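Local atomic coordinates of Csc2 (Thermofilum pendens, PDB entry 4TXD), a protein that probably binds RNA as the Cas7-family subunit of a type I-D CRISPR system of prokaryotic immunity, and carries a bound zinc ion. Residues A[99-104]-A[263-268]; A[108-113]-A[142-147]; A[133-138]-A[354-359]; A[165-170]-A[346-351]. One frame throughout, in Å; residues are numbered along the deposited sequence. Where two conformers were deposited one is given.

Contact 1 of 4, residues A[99-104]-A[263-268]; sequences AVTRRQ and ATLREL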
loop_
_atom_site.group_PDB
_atom_site.type_symbol
_atom_site.label_atom_id
_atom_site.label_comp_id
_atom_site.label_asym_id
_atom_site.label_seq_id
_atom_site.Cartn_x
_atom_site.Cartn_y
_atom_site.Cartn_z
ATOM N N ALA A 99 -4.748 -3.977 -2.456
ATOM C CA ALA A 99 -5.843 -3.493 -3.273
ATOM C C ALA A 99 -6.364 -2.167 -2.731
ATOM O O ALA A 99 -6.528 -1.216 -3.499
ATOM C CB ALA A 99 -6.957 -4.511 -3.339
ATOM N N VAL A 100 -6.611 -2.085 -1.422
ATOM C CA VAL A 100 -7.254 -0.872 -0.907
ATOM C C VAL A 100 -6.255 0.279 -0.874
ATOM O O VAL A 100 -6.638 1.442 -1.088
ATOM C CB VAL A 100 -7.889 -1.058 0.509
ATOM C CG1 VAL A 100 -8.998 -2.109 0.477
ATOM C CG2 VAL A 100 -6.836 -1.375 1.578
ATOM N N THR A 101 -4.980 -0.023 -0.624
ATOM C CA THR A 101 -3.991 1.040 -0.497
ATOM C C THR A 101 -3.699 1.615 -1.884
ATOM O O THR A 101 -3.562 2.839 -2.056
ATOM C CB THR A 101 -2.687 0.557 0.156
ATOM O OG1 THR A 101 -2.962 0.028 1.461
ATOM C CG2 THR A 101 -1.678 1.707 0.288
ATOM N N ARG A 102 -3.632 0.760 -2.873
ATOM C CA ARG A 102 -3.382 1.230 -4.210
ATOM C C ARG A 102 -4.582 1.953 -4.785
ATOM O O ARG A 102 -4.453 2.910 -5.457
ATOM C CB ARG A 102 -2.853 0.117 -5.102
ATOM C CG ARG A 102 -3.804 -0.482 -6.056
ATOM C CD ARG A 102 -3.152 -0.679 -7.407
ATOM N NE ARG A 102 -2.444 -1.925 -7.445
ATOM C CZ ARG A 102 -1.388 -2.208 -8.191
ATOM N NH1 ARG A 102 -0.893 -3.394 -8.094
ATOM N NH2 ARG A 102 -0.812 -1.333 -8.984
ATOM N N ARG A 103 -5.753 1.488 -4.437
ATOM C CA ARG A 103 -6.974 2.176 -4.840
ATOM C C ARG A 103 -7.053 3.580 -4.216
ATOM O O ARG A 103 -7.518 4.535 -4.856
ATOM C CB ARG A 103 -8.202 1.336 -4.462
ATOM C CG ARG A 103 -9.457 1.681 -5.239
ATOM C CD ARG A 103 -10.277 2.716 -4.514
ATOM N NE ARG A 103 -11.338 3.280 -5.347
ATOM C CZ ARG A 103 -11.178 4.322 -6.155
ATOM N NH1 ARG A 103 -9.992 4.912 -6.251
ATOM N NH2 ARG A 103 -12.201 4.774 -6.867
ATOM N N GLN A 104 -6.588 3.707 -2.978
ATOM C CA GLN A 104 -6.538 5.008 -2.321
ATOM C C GLN A 104 -5.515 5.944 -2.991
ATOM O O GLN A 104 -5.806 7.118 -3.248
ATOM C CB GLN A 104 -6.220 4.848 -0.827
ATOM C CG GLN A 104 -6.049 6.173 -0.050
ATOM C CD GLN A 104 -7.299 7.065 -0.044
ATOM O OE1 GLN A 104 -8.388 6.660 -0.459
ATOM N NE2 GLN A 104 -7.130 8.296 0.429
ATOM N N ALA A 263 -2.400 6.291 5.524
ATOM C CA ALA A 263 -2.959 7.132 6.577
ATOM C C ALA A 263 -4.315 7.713 6.208
ATOM O O ALA A 263 -5.095 8.088 7.087
ATOM C CB ALA A 263 -1.976 8.260 6.911
ATOM N N THR A 264 -4.609 7.785 4.912
ATOM C CA THR A 264 -5.865 8.381 4.476
ATOM C C THR A 264 -6.925 7.377 4.077
ATOM O O THR A 264 -8.003 7.761 3.621
ATOM C CB THR A 264 -5.654 9.357 3.293
ATOM O OG1 THR A 264 -4.853 8.735 2.280
ATOM C CG2 THR A 264 -4.958 10.632 3.780
ATOM N N LEU A 265 -6.627 6.093 4.246
ATOM C CA LEU A 265 -7.640 5.057 4.100
ATOM C C LEU A 265 -8.819 5.300 5.044
ATOM O O LEU A 265 -8.634 5.471 6.249
ATOM C CB LEU A 265 -7.048 3.672 4.385
ATOM C CG LEU A 265 -6.158 3.028 3.331
ATOM C CD1 LEU A 265 -5.517 1.774 3.891
ATOM C CD2 LEU A 265 -7.012 2.714 2.106
ATOM N N ARG A 266 -10.019 5.291 4.492
ATOM C CA ARG A 266 -11.216 5.413 5.303
ATOM C C ARG A 266 -12.310 4.482 4.787
ATOM O O ARG A 266 -12.600 3.454 5.417
ATOM C CB ARG A 266 -11.697 6.872 5.338
ATOM C CG ARG A 266 -12.910 7.065 6.216
ATOM C CD ARG A 266 -13.078 8.503 6.688
ATOM N NE ARG A 266 -13.807 8.553 7.955
ATOM C CZ ARG A 266 -15.133 8.533 8.061
ATOM N NH1 ARG A 266 -15.887 8.470 6.970
ATOM N NH2 ARG A 266 -15.706 8.577 9.258
ATOM N N GLU A 267 -12.908 4.809 3.643
ATOM C CA GLU A 267 -13.962 3.957 3.093
ATOM C C GLU A 267 -13.362 2.848 2.244
ATOM O O GLU A 267 -12.771 3.114 1.204
ATOM C CB GLU A 267 -14.956 4.769 2.261
ATOM C CG GLU A 267 -15.570 5.960 2.991
ATOM C CD GLU A 267 -16.465 5.561 4.151
ATOM O OE1 GLU A 267 -16.844 4.369 4.238
ATOM O OE2 GLU A 267 -16.792 6.448 4.978
ATOM N N LEU A 268 -13.508 1.607 2.698
ATOM C CA LEU A 268 -12.932 0.455 2.006
ATOM C C LEU A 268 -14.016 -0.259 1.231
ATOM O O LEU A 268 -15.122 -0.468 1.740
ATOM C CB LEU A 268 -12.271 -0.518 2.989
ATOM C CG LEU A 268 -11.199 0.030 3.933
ATOM C CD1 LEU A 268 -10.578 -1.108 4.735
ATOM C CD2 LEU A 268 -10.116 0.812 3.164
HETATM O O HOH W 1 -10.120 4.678 1.480
#
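The flat amide of Gln104 meets Thr264 with its nitrogen and a water with its oxygen. NE2 of Gln104 gives a weak hydrogen bond to OG1 of Thr264, 3.0 Å long and bent to 150° at the hydrogen. Thr264 OG1 is also held by the carbonyls of Tyr260 and Ser261, near the end of helix 252-263. The water donates to Glu267 O and, over a long 3.3 Å, to Gln104 OE1. It accepts from Arg266 N, linking the Gln104 amide to the backbone of 266-267. Gln104 leaves its helix with CG anti to N (chi1 176°) and then bends at chi2 (61°), which carries the amide across to Thr264. Along the helix from the amide the packing is mostly apolar. Leu265 CD2 lies 3.7 Å from Gln104 CB and also touches a backbone oxygen, Val100 O, at 3.5 Å. Leu268 CD2 packs on Val100 CB at 3.9 Å. Helix 94-115 is thereby joined to the chain entering strand 267-268. Leucine and valine packing makes up most of the joint, and one weak bond and one water serve the amide.

Contact 2 of 4, residues A[108-113]-A[142-147]; sequences LLREYR and EEWNCT. With ZN (zinc ion), chain B.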
loop_
_atom_site.group_PDB
_atom_site.type_symbol
_atom_site.label_atom_id
_atom_site.label_comp_id
_atom_site.label_asym_id
_atom_site.label_seq_id
_atom_site.Cartn_x
_atom_site.Cartn_y
_atom_site.Cartn_z
ATOM N N LEU A 108 -6.244 9.583 -4.699
ATOM C CA LEU A 108 -5.485 10.777 -4.378
ATOM C C LEU A 108 -4.886 11.365 -5.657
ATOM O O LEU A 108 -4.871 12.585 -5.824
ATOM C CB LEU A 108 -4.394 10.474 -3.348
ATOM C CG LEU A 108 -4.919 10.077 -1.955
ATOM C CD1 LEU A 108 -3.780 9.665 -1.063
ATOM C CD2 LEU A 108 -5.682 11.239 -1.315
ATOM N N LEU A 109 -4.415 10.500 -6.560
ATOM C CA LEU A 109 -3.883 10.946 -7.856
ATOM C C LEU A 109 -4.952 11.616 -8.697
ATOM O O LEU A 109 -4.684 12.602 -9.396
ATOM C CB LEU A 109 -3.283 9.772 -8.648
ATOM C CG LEU A 109 -1.945 9.265 -8.126
ATOM C CD1 LEU A 109 -1.605 7.898 -8.735
ATOM C CD2 LEU A 109 -0.859 10.297 -8.415
ATOM N N ARG A 110 -6.161 11.066 -8.653
ATOM C CA ARG A 110 -7.269 11.676 -9.369
ATOM C C ARG A 110 -7.608 13.051 -8.792
ATOM O O ARG A 110 -7.896 13.990 -9.535
ATOM C CB ARG A 110 -8.484 10.769 -9.336
ATOM C CG ARG A 110 -8.405 9.626 -10.317
ATOM C CD ARG A 110 -9.466 8.593 -10.012
ATOM N NE ARG A 110 -9.450 7.493 -10.968
ATOM C CZ ARG A 110 -9.980 6.296 -10.728
ATOM N NH1 ARG A 110 -10.551 6.046 -9.552
ATOM N NH2 ARG A 110 -9.930 5.345 -11.655
ATOM N N GLU A 111 -7.546 13.178 -7.473
ATOM C CA GLU A 111 -7.823 14.461 -6.837
ATOM C C GLU A 111 -6.705 15.466 -7.086
ATOM O O GLU A 111 -6.952 16.677 -7.163
ATOM C CB GLU A 111 -8.059 14.273 -5.338
ATOM C CG GLU A 111 -9.404 13.590 -5.061
ATOM C CD GLU A 111 -9.673 13.355 -3.581
ATOM O OE1 GLU A 111 -8.873 13.806 -2.720
ATOM O OE2 GLU A 111 -10.699 12.706 -3.294
ATOM N N TYR A 112 -5.476 14.973 -7.215
ATOM C CA TYR A 112 -4.364 15.837 -7.576
ATOM C C TYR A 112 -4.628 16.413 -8.953
ATOM O O TYR A 112 -4.523 17.630 -9.169
ATOM C CB TYR A 112 -3.034 15.087 -7.560
ATOM C CG TYR A 112 -1.902 15.895 -8.161
ATOM C CD1 TYR A 112 -1.300 16.919 -7.438
ATOM C CD2 TYR A 112 -1.435 15.634 -9.453
ATOM C CE1 TYR A 112 -0.264 17.670 -7.978
ATOM C CE2 TYR A 112 -0.394 16.382 -10.001
ATOM C CZ TYR A 112 0.181 17.400 -9.261
ATOM O OH TYR A 112 1.206 18.153 -9.790
ATOM N N ARG A 113 -4.992 15.527 -9.873
ATOM C CA ARG A 113 -5.297 15.917 -11.243
ATOM C C ARG A 113 -6.364 17.002 -11.292
ATOM O O ARG A 113 -6.259 17.965 -12.052
ATOM C CB ARG A 113 -5.761 14.706 -12.047
ATOM C CG ARG A 113 -6.229 15.032 -13.451
ATOM C CD ARG A 113 -7.098 13.923 -13.996
ATOM N NE ARG A 113 -8.325 13.799 -13.217
ATOM C CZ ARG A 113 -9.000 12.669 -13.042
ATOM N NH1 ARG A 113 -8.563 11.536 -13.585
ATOM N NH2 ARG A 113 -10.108 12.668 -12.310
ATOM N N GLU A 142 -4.345 13.308 -22.867
ATOM C CA GLU A 142 -4.074 14.494 -22.071
ATOM C C GLU A 142 -4.988 14.568 -20.864
ATOM O O GLU A 142 -4.663 15.167 -19.891
ATOM C CB GLU A 142 -4.215 15.754 -22.906
ATOM C CG GLU A 142 -3.144 15.915 -23.971
ATOM C CD GLU A 142 -3.242 17.247 -24.704
ATOM O OE1 GLU A 142 -4.243 17.949 -24.549
ATOM O OE2 GLU A 142 -2.308 17.569 -25.443
ATOM N N GLU A 143 -6.144 13.949 -20.952
ATOM C CA GLU A 143 -6.980 13.734 -19.774
ATOM C C GLU A 143 -6.486 12.478 -19.072
ATOM O O GLU A 143 -6.864 11.381 -19.462
ATOM C CB GLU A 143 -8.458 13.588 -20.154
ATOM C CG GLU A 143 -8.979 14.707 -21.037
ATOM C CD GLU A 143 -8.403 16.054 -20.653
ATOM O OE1 GLU A 143 -8.706 16.531 -19.536
ATOM O OE2 GLU A 143 -7.633 16.623 -21.461
ATOM N N TRP A 144 -5.648 12.622 -18.059
ATOM C CA TRP A 144 -5.078 11.458 -17.405
ATOM C C TRP A 144 -6.061 10.646 -16.584
ATOM O O TRP A 144 -6.824 11.169 -15.834
ATOM C CB TRP A 144 -3.847 11.780 -16.557
ATOM C CG TRP A 144 -3.310 10.574 -15.870
ATOM C CD1 TRP A 144 -2.505 9.627 -16.386
ATOM C CD2 TRP A 144 -3.650 10.137 -14.571
ATOM N NE1 TRP A 144 -2.275 8.647 -15.480
ATOM C CE2 TRP A 144 -2.977 8.929 -14.350
ATOM C CE3 TRP A 144 -4.446 10.651 -13.564
ATOM C CZ2 TRP A 144 -3.076 8.245 -13.167
ATOM C CZ3 TRP A 144 -4.539 9.973 -12.410
ATOM C CH2 TRP A 144 -3.860 8.781 -12.209
ATOM N N ASN A 145 -5.938 9.339 -16.702
ATOM C CA ASN A 145 -6.569 8.469 -15.734
ATOM C C ASN A 145 -5.878 7.120 -15.772
ATOM O O ASN A 145 -5.201 6.789 -16.748
ATOM C CB ASN A 145 -8.071 8.323 -16.008
ATOM C CG ASN A 145 -8.837 7.782 -14.808
ATOM O OD1 ASN A 145 -8.408 7.924 -13.660
ATOM N ND2 ASN A 145 -9.975 7.156 -15.073
ATOM N N CYS A 146 -6.025 6.366 -14.692
ATOM C CA CYS A 146 -5.548 4.995 -14.638
ATOM C C CYS A 146 -6.588 4.185 -13.871
ATOM O O CYS A 146 -7.387 4.736 -13.113
ATOM C CB CYS A 146 -4.161 4.914 -13.978
ATOM S SG CYS A 146 -3.291 3.285 -14.113
ATOM N N THR A 147 -6.573 2.895 -14.045
ATOM C CA THR A 147 -7.430 2.082 -13.232
ATOM C C THR A 147 -6.637 1.300 -12.231
ATOM O O THR A 147 -5.426 1.312 -12.238
ATOM C CB THR A 147 -8.191 1.080 -14.049
ATOM O OG1 THR A 147 -8.980 0.329 -13.153
ATOM C CG2 THR A 147 -7.262 0.160 -14.763
HETATM ZN ZN ZN B . -1.164 3.660 -13.591
#
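Arg110 and Arg113, on one helix, reach Asn145, Trp144 and Cys146 in the loop that leads to the zinc ion. Arg110 NE donates to Asn145 OD1 over 2.9 Å, nearly straight at 173°. The oxygen lies in the guanidinium plane, and the bond uses one of its lone pairs. The guanidinium and amide planes are still turned 47° apart. Arg110 NH2 adds a weak bond to Cys146 O at 3.0 Å. A bend at chi3 (64°) in Arg113 brings NH1 to Trp144 O, to which it donates over 2.9 Å. Arg110 CA lies over one face of the Arg113 guanidinium.

Packing follows outward. Trp144 CH2 touches Leu109 CB at 3.7 Å, and Cys146 N sits over one face of the indole. Trp144 NE1 donates to OD2 of Asp165, a zinc ligand, and the indole meets Trp348 edge-to-face. Cys146 SG binds zinc at 2.2 Å, with Asp165, Cys168 and Cys171 completing the site. Three of the arginine nitrogens thus go to two backbone carbonyls and one amide oxygen, one of the bonds weak. These bonds probably help to hold the loop on helix 94-115 and to position Cys146 for the metal.

Contact 3 of 4, residues A[133-138]-A[354-359]; sequences KDLGFK and FAEKMV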
loop_
_atom_site.group_PDB
_atom_site.type_symbol
_atom_site.label_atom_id
_atom_site.label_comp_id
_atom_site.label_asym_id
_atom_site.label_seq_id
_atom_site.Cartn_x
_atom_site.Cartn_y
_atom_site.Cartn_z
ATOM N N LYS A 133 4.715 9.273 -23.561
ATOM C CA LYS A 133 4.505 9.027 -24.971
ATOM C C LYS A 133 5.820 8.754 -25.682
ATOM O O LYS A 133 5.930 7.841 -26.433
ATOM C CB LYS A 133 3.822 10.214 -25.621
ATOM C CG LYS A 133 3.464 9.980 -27.066
ATOM C CD LYS A 133 2.464 10.978 -27.607
ATOM C CE LYS A 133 2.198 10.750 -29.086
ATOM N NZ LYS A 133 1.931 12.014 -29.809
ATOM N N ASP A 134 6.798 9.591 -25.420
ATOM C CA ASP A 134 8.138 9.416 -25.981
ATOM C C ASP A 134 8.746 8.075 -25.582
ATOM O O ASP A 134 9.583 7.529 -26.293
ATOM C CB ASP A 134 9.083 10.535 -25.524
ATOM C CG ASP A 134 8.692 11.911 -26.061
ATOM O OD1 ASP A 134 7.847 11.998 -26.978
ATOM O OD2 ASP A 134 9.246 12.915 -25.558
ATOM N N LEU A 135 8.328 7.536 -24.461
ATOM C CA LEU A 135 8.895 6.302 -23.961
ATOM C C LEU A 135 8.151 5.090 -24.457
ATOM O O LEU A 135 8.435 3.996 -24.072
ATOM C CB LEU A 135 8.889 6.300 -22.450
ATOM C CG LEU A 135 9.843 7.237 -21.760
ATOM C CD1 LEU A 135 9.487 7.347 -20.299
ATOM C CD2 LEU A 135 11.259 6.779 -21.932
ATOM N N GLY A 136 7.183 5.321 -25.308
ATOM C CA GLY A 136 6.472 4.240 -25.950
ATOM C C GLY A 136 5.116 3.907 -25.361
ATOM O O GLY A 136 4.378 3.104 -25.926
ATOM N N PHE A 137 4.772 4.508 -24.236
ATOM C CA PHE A 137 3.517 4.198 -23.602
ATOM C C PHE A 137 2.297 4.625 -24.415
ATOM O O PHE A 137 2.314 5.630 -25.050
ATOM C CB PHE A 137 3.481 4.758 -22.192
ATOM C CG PHE A 137 4.440 4.103 -21.259
ATOM C CD1 PHE A 137 4.104 2.948 -20.609
ATOM C CD2 PHE A 137 5.657 4.638 -21.035
ATOM C CE1 PHE A 137 4.980 2.344 -19.777
ATOM C CE2 PHE A 137 6.527 4.044 -20.193
ATOM C CZ PHE A 137 6.191 2.893 -19.557
ATOM N N LYS A 138 1.249 3.835 -24.352
ATOM C CA LYS A 138 0.085 4.016 -25.206
ATOM C C LYS A 138 -1.057 4.757 -24.518
ATOM O O LYS A 138 -1.799 5.482 -25.171
ATOM C CB LYS A 138 -0.417 2.655 -25.701
ATOM C CG LYS A 138 0.505 2.012 -26.725
ATOM C CD LYS A 138 -0.091 0.720 -27.267
ATOM C CE LYS A 138 0.832 0.089 -28.286
ATOM N NZ LYS A 138 0.302 -1.216 -28.756
ATOM N N PHE A 354 11.132 6.395 -12.869
ATOM C CA PHE A 354 11.141 4.949 -12.815
ATOM C C PHE A 354 10.764 4.311 -14.149
ATOM O O PHE A 354 11.392 3.400 -14.597
ATOM C CB PHE A 354 10.199 4.460 -11.721
ATOM C CG PHE A 354 10.243 2.990 -11.492
ATOM C CD1 PHE A 354 11.087 2.455 -10.579
ATOM C CD2 PHE A 354 9.439 2.163 -12.200
ATOM C CE1 PHE A 354 11.117 1.117 -10.362
ATOM C CE2 PHE A 354 9.470 0.824 -11.994
ATOM C CZ PHE A 354 10.309 0.303 -11.073
ATOM N N ALA A 355 9.721 4.806 -14.752
ATOM C CA ALA A 355 9.237 4.246 -15.969
ATOM C C ALA A 355 10.267 4.387 -17.091
ATOM O O ALA A 355 10.466 3.490 -17.865
ATOM C CB ALA A 355 7.948 4.899 -16.366
ATOM N N GLU A 356 10.867 5.555 -17.160
ATOM C CA GLU A 356 12.048 5.696 -18.071
ATOM C C GLU A 356 13.297 4.650 -17.941
ATOM O O GLU A 356 13.675 3.971 -18.832
ATOM C CB GLU A 356 12.623 7.112 -17.934
ATOM C CG GLU A 356 13.914 7.338 -18.721
ATOM C CD GLU A 356 14.718 8.513 -18.192
ATOM O OE1 GLU A 356 14.202 9.648 -18.219
ATOM O OE2 GLU A 356 15.858 8.305 -17.729
ATOM N N LYS A 357 13.625 4.466 -16.684
ATOM C CA LYS A 357 14.617 3.494 -16.323
ATOM C C LYS A 357 14.154 2.065 -16.630
ATOM O O LYS A 357 14.931 1.244 -17.015
ATOM C CB LYS A 357 15.036 3.645 -14.881
ATOM C CG LYS A 357 16.163 4.633 -14.637
ATOM C CD LYS A 357 15.820 6.019 -15.090
ATOM C CE LYS A 357 16.915 7.023 -14.794
ATOM N NZ LYS A 357 16.444 8.363 -15.134
ATOM N N MET A 358 12.878 1.811 -16.465
ATOM C CA MET A 358 12.342 0.510 -16.756
ATOM C C MET A 358 12.436 0.217 -18.240
ATOM O O MET A 358 12.884 -0.795 -18.638
ATOM C CB MET A 358 10.902 0.398 -16.315
ATOM C CG MET A 358 10.175 -0.819 -16.839
ATOM S SD MET A 358 8.473 -0.897 -16.318
ATOM C CE MET A 358 7.727 0.269 -17.382
ATOM N N VAL A 359 11.957 1.143 -19.029
ATOM C CA VAL A 359 12.014 1.025 -20.472
ATOM C C VAL A 359 13.452 0.852 -20.975
ATOM O O VAL A 359 13.722 0.014 -21.768
ATOM C CB VAL A 359 11.314 2.215 -21.135
ATOM C CG1 VAL A 359 11.571 2.242 -22.612
ATOM C CG2 VAL A 359 9.839 2.181 -20.849
#
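Phe137 has CG opposite the carbonyl carbon and beside the backbone N (chi1 -67°), and this aims the ring at Ala355, Met358 and Val359 of helix 343-365. Met358 starts with CG opposite its backbone N (chi1 168°) and bends at chi3 (77°), so its methyl group turns back to the ring. CE of Met358 lies near the plane of the Phe137 ring, at its edge, 3.7 Å from CZ. Val359 CG2 meets Phe137 CE2 at 3.9 Å, the two side chains running antiparallel where they pass. Ala355 CB stands 4.2 Å from Phe137 CZ.

Leu135 packs beside this group. Its CD1 reaches Glu356 CA at 3.8 Å. Val359 CG1 lies 3.9 Å from Leu135 O, a carbonyl that accepts from Asn183. Between Leu135 and Phe137, Gly136 closes helix 118-134 with a Schellman motif at positive phi. Leu135 and Phe137, before and after the turn, both point toward helix 343-365. The Phe137 ring also meets Phe167, close to the zinc site. The two segments share only van der Waals contact. The chain leaving helix 118-134 is therefore seated on helix 343-365 by hydrophobic packing.

Contact 4 of 4, residues A[165-170]-A[346-351]; sequences DGFCPH and DLWRSS. With ZN (zinc ion), chain B.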
loop_
_atom_site.group_PDB
_atom_site.type_symbol
_atom_site.label_atom_id
_atom_site.label_comp_id
_atom_site.label_asym_id
_atom_site.label_seq_id
_atom_site.Cartn_x
_atom_site.Cartn_y
_atom_site.Cartn_z
ATOM N N ASP A 165 -2.017 2.234 -16.935
ATOM C CA ASP A 165 -1.128 2.921 -17.847
ATOM C C ASP A 165 0.305 2.407 -17.811
ATOM O O ASP A 165 1.024 2.523 -18.762
ATOM C CB ASP A 165 -1.175 4.426 -17.652
ATOM C CG ASP A 165 -0.927 4.849 -16.233
ATOM O OD1 ASP A 165 -0.251 4.160 -15.519
ATOM O OD2 ASP A 165 -1.398 5.899 -15.838
ATOM N N GLY A 166 0.686 1.834 -16.694
ATOM C CA GLY A 166 2.007 1.321 -16.530
ATOM C C GLY A 166 3.070 2.333 -16.215
ATOM O O GLY A 166 4.211 1.989 -16.183
ATOM N N PHE A 167 2.688 3.582 -15.988
ATOM C CA PHE A 167 3.669 4.580 -15.653
ATOM C C PHE A 167 3.309 5.527 -14.509
ATOM O O PHE A 167 4.117 6.255 -14.077
ATOM C CB PHE A 167 4.101 5.363 -16.882
ATOM C CG PHE A 167 3.030 6.209 -17.470
ATOM C CD1 PHE A 167 2.787 7.446 -16.979
ATOM C CD2 PHE A 167 2.270 5.764 -18.489
ATOM C CE1 PHE A 167 1.810 8.229 -17.509
ATOM C CE2 PHE A 167 1.283 6.538 -19.028
ATOM C CZ PHE A 167 1.048 7.779 -18.531
ATOM N N CYS A 168 2.078 5.475 -14.051
ATOM C CA CYS A 168 1.662 6.293 -12.947
ATOM C C CYS A 168 2.178 5.766 -11.623
ATOM O O CYS A 168 2.611 4.672 -11.520
ATOM C CB CYS A 168 0.161 6.462 -12.940
ATOM S SG CYS A 168 -0.747 5.196 -12.075
ATOM N N PRO A 169 2.135 6.716 -10.596
ATOM C CA PRO A 169 2.686 6.246 -9.330
ATOM C C PRO A 169 2.092 4.952 -8.766
ATOM O O PRO A 169 2.805 4.209 -8.207
ATOM C CB PRO A 169 2.412 7.398 -8.382
ATOM C CG PRO A 169 2.521 8.603 -9.215
ATOM C CD PRO A 169 1.764 8.206 -10.398
ATOM N N HIS A 170 0.819 4.708 -8.918
ATOM C CA HIS A 170 0.282 3.501 -8.349
ATOM C C HIS A 170 0.759 2.282 -9.115
ATOM O O HIS A 170 1.041 1.301 -8.535
ATOM C CB HIS A 170 -1.230 3.552 -8.138
ATOM C CG HIS A 170 -2.023 2.910 -9.209
ATOM N ND1 HIS A 170 -2.160 1.552 -9.318
ATOM C CD2 HIS A 170 -2.720 3.438 -10.232
ATOM C CE1 HIS A 170 -2.911 1.269 -10.355
ATOM N NE2 HIS A 170 -3.258 2.397 -10.933
ATOM N N ASP A 346 6.197 15.891 -7.137
ATOM C CA ASP A 346 7.452 15.176 -7.038
ATOM C C ASP A 346 7.219 13.672 -7.163
ATOM O O ASP A 346 8.076 12.949 -7.668
ATOM C CB ASP A 346 8.151 15.524 -5.742
ATOM C CG ASP A 346 8.475 16.997 -5.654
ATOM O OD1 ASP A 346 9.052 17.527 -6.624
ATOM O OD2 ASP A 346 8.126 17.629 -4.638
ATOM N N LEU A 347 6.046 13.222 -6.731
ATOM C CA LEU A 347 5.663 11.823 -6.881
ATOM C C LEU A 347 5.562 11.441 -8.360
ATOM O O LEU A 347 6.042 10.389 -8.785
ATOM C CB LEU A 347 4.332 11.553 -6.179
ATOM C CG LEU A 347 3.810 10.114 -6.264
ATOM C CD1 LEU A 347 4.733 9.132 -5.514
ATOM C CD2 LEU A 347 2.339 10.024 -5.788
ATOM N N TRP A 348 4.922 12.282 -9.137
ATOM C CA TRP A 348 4.792 12.055 -10.563
ATOM C C TRP A 348 6.170 12.114 -11.254
ATOM O O TRP A 348 6.495 11.271 -12.032
ATOM C CB TRP A 348 3.818 13.038 -11.180
ATOM C CG TRP A 348 2.455 12.587 -11.452
ATOM C CD1 TRP A 348 1.339 13.094 -10.928
ATOM C CD2 TRP A 348 2.034 11.583 -12.367
ATOM N NE1 TRP A 348 0.255 12.488 -11.420
ATOM C CE2 TRP A 348 0.647 11.544 -12.315
ATOM C CE3 TRP A 348 2.694 10.708 -13.225
ATOM C CZ2 TRP A 348 -0.087 10.687 -13.078
ATOM C CZ3 TRP A 348 1.967 9.866 -13.959
ATOM C CH2 TRP A 348 0.595 9.844 -13.892
ATOM N N ARG A 349 6.975 13.101 -10.915
ATOM C CA ARG A 349 8.360 13.155 -11.409
ATOM C C ARG A 349 9.107 11.849 -11.131
ATOM O O ARG A 349 9.820 11.331 -11.992
ATOM C CB ARG A 349 9.142 14.309 -10.768
ATOM C CG ARG A 349 8.841 15.710 -11.311
ATOM C CD ARG A 349 9.548 16.791 -10.473
ATOM N NE ARG A 349 10.968 16.505 -10.311
ATOM C CZ ARG A 349 11.576 16.279 -9.146
ATOM N NH1 ARG A 349 10.902 16.328 -8.007
ATOM N NH2 ARG A 349 12.872 16.012 -9.119
ATOM N N SER A 350 8.948 11.328 -9.919
ATOM C CA SER A 350 9.596 10.077 -9.523
ATOM C C SER A 350 9.059 8.876 -10.308
ATOM O O SER A 350 9.806 7.950 -10.650
ATOM C CB SER A 350 9.404 9.844 -8.023
ATOM O OG SER A 350 10.270 8.839 -7.547
ATOM N N SER A 351 7.785 8.883 -10.614
ATOM C CA SER A 351 7.187 7.759 -11.272
ATOM C C SER A 351 7.625 7.690 -12.715
ATOM O O SER A 351 7.943 6.659 -13.198
ATOM C CB SER A 351 5.675 7.801 -11.206
ATOM O OG SER A 351 5.075 6.618 -11.598
HETATM ZN ZN ZN B . -1.164 3.660 -13.591
#
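This contact seats one side of the zinc site on helix 343-365. The zinc ion is bound by Asp165 OD1 and Cys168 SG, each at 2.2 Å, with Cys146 and Cys171 as the other ligands. Asp165 OD1 also accepts from the backbone N of Phe167 and of Cys168, forming an Asx turn and an Asx motif. Both donors approach from the same face of the carboxylate, out of its plane. Asp165 OD2 takes NE1 of Trp144. Cys168 is the N-cap of helix 169-174.

Pro169 then lies on Trp348. Its CD sits 3.7 Å from the centroid of the six-membered ring, only 4° off the normal, a CH-pi contact. Pro169 CG touches Leu347 CG at 3.6 Å. Cys168 CB is 3.5 Å from Trp348 CH2, and Phe167 CE1 is 3.9 Å from Trp348 CZ3. Ser351 places OG opposite its backbone N (chi1 -168°), which brings it to Phe167 O. It donates there over 2.7 Å, from above the carbonyl plane. Ser351 OG is also hydrogen-bonded to Thr172 OG1.

One carboxylate oxygen thus serves the metal and two backbone N-H groups, which probably helps to spread its negative charge. Asp165 holds the metal-binding turn from within. Ser351 and Trp348 hold it from outside, and Leu347 packs on Pro169 at the start of the helix.

In the fold
Helix 94-115 opens contact 1 with residues 99-104 and contact 2 with residues 108-113. Contact 3 opens at 133-138, before contact 2 closes at 142-147, so these two cross. Contact 4 opens at 165-170, after contact 2 is complete. The chain then runs through sheet strands and helix 252-263 to 263-268, where contact 1 closes around contact 2. Helix 343-365 closes contact 4 at 346-351 and contact 3 at 354-359, so contact 4 lies within contact 3. Contact 1 crosses both. Contacts 2 and 4 meet at the zinc ion and tie helix 94-115 to helix 343-365 through it. Contact 3 ties the end of helix 118-134 to helix 343-365, while contact 1 reaches toward the sheet.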